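Long-range contact in dihydroorotase (Saccharomyces cerevisiae S288C, PDB 6L0A), which catalyses the reversible, zinc-dependent interconversion of dihydroorotate and N-carbamoyl-L-aspartate in de novo pyrimidine biosynthesis: residues 2-7 with 324-329. Residues are numbered along the deposited sequence; the frame is centred on the assembly and turned at random.
Sequences VQEIDL and KAILFK
The ring of F328 has CG1 of V2 near its plane at one edge and, also in plane at an edge, the backbone O of I326 from its own strand, while the carboxylate of E4 stands at 68° to it, CG of E4 resting 3.7 Å from CB of F328. That carboxylate forms a salt bridge with R360, whose guanidinium also makes a cation-pi contact with the ring. On the same sheet face, the D6 carboxylate receives the end of I326: CD1 lies 3.6 Å from D6 CG and about as far from both oxygens. In I326, chi1 (-53°) sets CG2 4.0 Å from E4 OE1, and chi2 (-62°) turns CD1 toward D6. Cutting I326 back to an alanine would remove CG2 and CD1 and is likely to open a gap beside the E4 and D6 carboxylates, though R360 would still hold E4. The backbones run antiparallel: I5 and L327 form a hydrogen-bonded pair (I5 N to L327 O 2.7 Å, L327 N to I5 O 2.8 Å), and backbone hydrogen bonds also join K329 N to Q3 O and L7 N to A325 O. The face of I5 and L327 is apolar, CD1 of L7 meeting CB of L327 at 4.0 Å. Strand 4-8 thus borders the antiparallel sheet away from the zinc site, L7 and L327 packing against helices 283-293 and 300-312 while E4 and D6 keep their carboxylates on the face of I326 and F328.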
# COMPACT_ATOMS: atom_id res chain seq x y z
N VAL C 2 40.32 -11.57 -0.22
CA VAL C 2 38.97 -11.04 -0.26
C VAL C 2 38.87 -9.96 -1.34
O VAL C 2 39.81 -9.18 -1.52
CB VAL C 2 38.55 -10.48 1.12
CG1 VAL C 2 37.17 -9.83 1.06
CG2 VAL C 2 38.57 -11.58 2.17
N GLN C 3 37.77 -9.93 -2.08
CA GLN C 3 37.56 -8.85 -3.04
C GLN C 3 37.23 -7.56 -2.30
O GLN C 3 36.39 -7.55 -1.40
CB GLN C 3 36.45 -9.19 -4.03
CG GLN C 3 36.31 -8.13 -5.12
CD GLN C 3 35.25 -8.46 -6.15
OE1 GLN C 3 34.69 -9.56 -6.16
NE2 GLN C 3 34.97 -7.50 -7.03
N GLU C 4 37.89 -6.47 -2.69
CA GLU C 4 37.72 -5.18 -2.04
C GLU C 4 37.54 -4.08 -3.07
O GLU C 4 38.05 -4.18 -4.19
CB GLU C 4 38.92 -4.83 -1.15
CG GLU C 4 39.08 -5.72 0.06
CD GLU C 4 40.13 -5.19 1.01
OE1 GLU C 4 41.01 -4.42 0.56
OE2 GLU C 4 40.08 -5.54 2.21
N ILE C 5 36.80 -3.04 -2.68
CA ILE C 5 36.61 -1.85 -3.50
C ILE C 5 36.83 -0.63 -2.61
O ILE C 5 36.24 -0.53 -1.53
CB ILE C 5 35.22 -1.79 -4.16
CG1 ILE C 5 34.95 -3.06 -4.97
CG2 ILE C 5 35.10 -0.55 -5.03
CD1 ILE C 5 33.68 -3.00 -5.80
N ASP C 6 37.71 0.26 -3.05
CA ASP C 6 38.04 1.47 -2.31
C ASP C 6 37.06 2.54 -2.75
O ASP C 6 37.17 3.08 -3.86
CB ASP C 6 39.49 1.89 -2.57
CG ASP C 6 39.96 3.02 -1.67
OD1 ASP C 6 39.12 3.85 -1.25
OD2 ASP C 6 41.18 3.07 -1.40
N LEU C 7 36.08 2.83 -1.90
CA LEU C 7 35.05 3.80 -2.24
C LEU C 7 35.41 5.21 -1.79
O LEU C 7 34.68 6.16 -2.12
CB LEU C 7 33.71 3.38 -1.63
CG LEU C 7 33.14 2.08 -2.22
CD1 LEU C 7 31.88 1.64 -1.48
CD2 LEU C 7 32.85 2.24 -3.71
N LYS C 324 38.91 6.33 4.47
CA LYS C 324 38.30 5.87 3.23
C LYS C 324 37.43 4.66 3.53
O LYS C 324 37.78 3.82 4.35
CB LYS C 324 39.37 5.50 2.20
CG LYS C 324 40.11 6.69 1.61
CD LYS C 324 41.53 6.31 1.20
CE LYS C 324 42.23 5.49 2.27
NZ LYS C 324 43.67 5.23 1.96
N ALA C 325 36.28 4.58 2.86
CA ALA C 325 35.37 3.47 3.07
C ALA C 325 35.77 2.33 2.13
O ALA C 325 35.80 2.50 0.91
CB ALA C 325 33.92 3.90 2.84
N ILE C 326 36.09 1.18 2.71
CA ILE C 326 36.54 0.02 1.95
C ILE C 326 35.43 -1.02 1.96
O ILE C 326 35.06 -1.54 3.01
CB ILE C 326 37.84 -0.57 2.52
CG1 ILE C 326 38.91 0.52 2.66
CG2 ILE C 326 38.33 -1.72 1.64
CD1 ILE C 326 39.32 1.15 1.34
N LEU C 327 34.89 -1.31 0.78
CA LEU C 327 33.91 -2.38 0.65
C LEU C 327 34.65 -3.70 0.45
O LEU C 327 35.50 -3.80 -0.44
CB LEU C 327 32.99 -2.10 -0.53
CG LEU C 327 31.67 -2.88 -0.60
CD1 LEU C 327 30.62 -2.21 0.27
CD2 LEU C 327 31.23 -2.95 -2.04
N PHE C 328 34.35 -4.70 1.28
CA PHE C 328 35.00 -5.99 1.13
C PHE C 328 33.98 -7.12 1.16
O PHE C 328 32.99 -7.06 1.90
CB PHE C 328 36.10 -6.21 2.19
CG PHE C 328 35.60 -6.23 3.61
CD1 PHE C 328 35.24 -5.06 4.26
CD2 PHE C 328 35.55 -7.42 4.32
CE1 PHE C 328 34.80 -5.08 5.57
CE2 PHE C 328 35.12 -7.44 5.63
CZ PHE C 328 34.75 -6.27 6.26
N LYS C 329 34.25 -8.16 0.36
CA LYS C 329 33.28 -9.20 0.00
C LYS C 329 33.19 -10.25 1.12
O LYS C 329 33.58 -11.41 0.97
CB LYS C 329 33.67 -9.82 -1.33
CG LYS C 329 32.70 -10.86 -1.92
CD LYS C 329 31.43 -10.22 -2.46
CE LYS C 329 30.58 -11.24 -3.23
NZ LYS C 329 31.03 -11.42 -4.64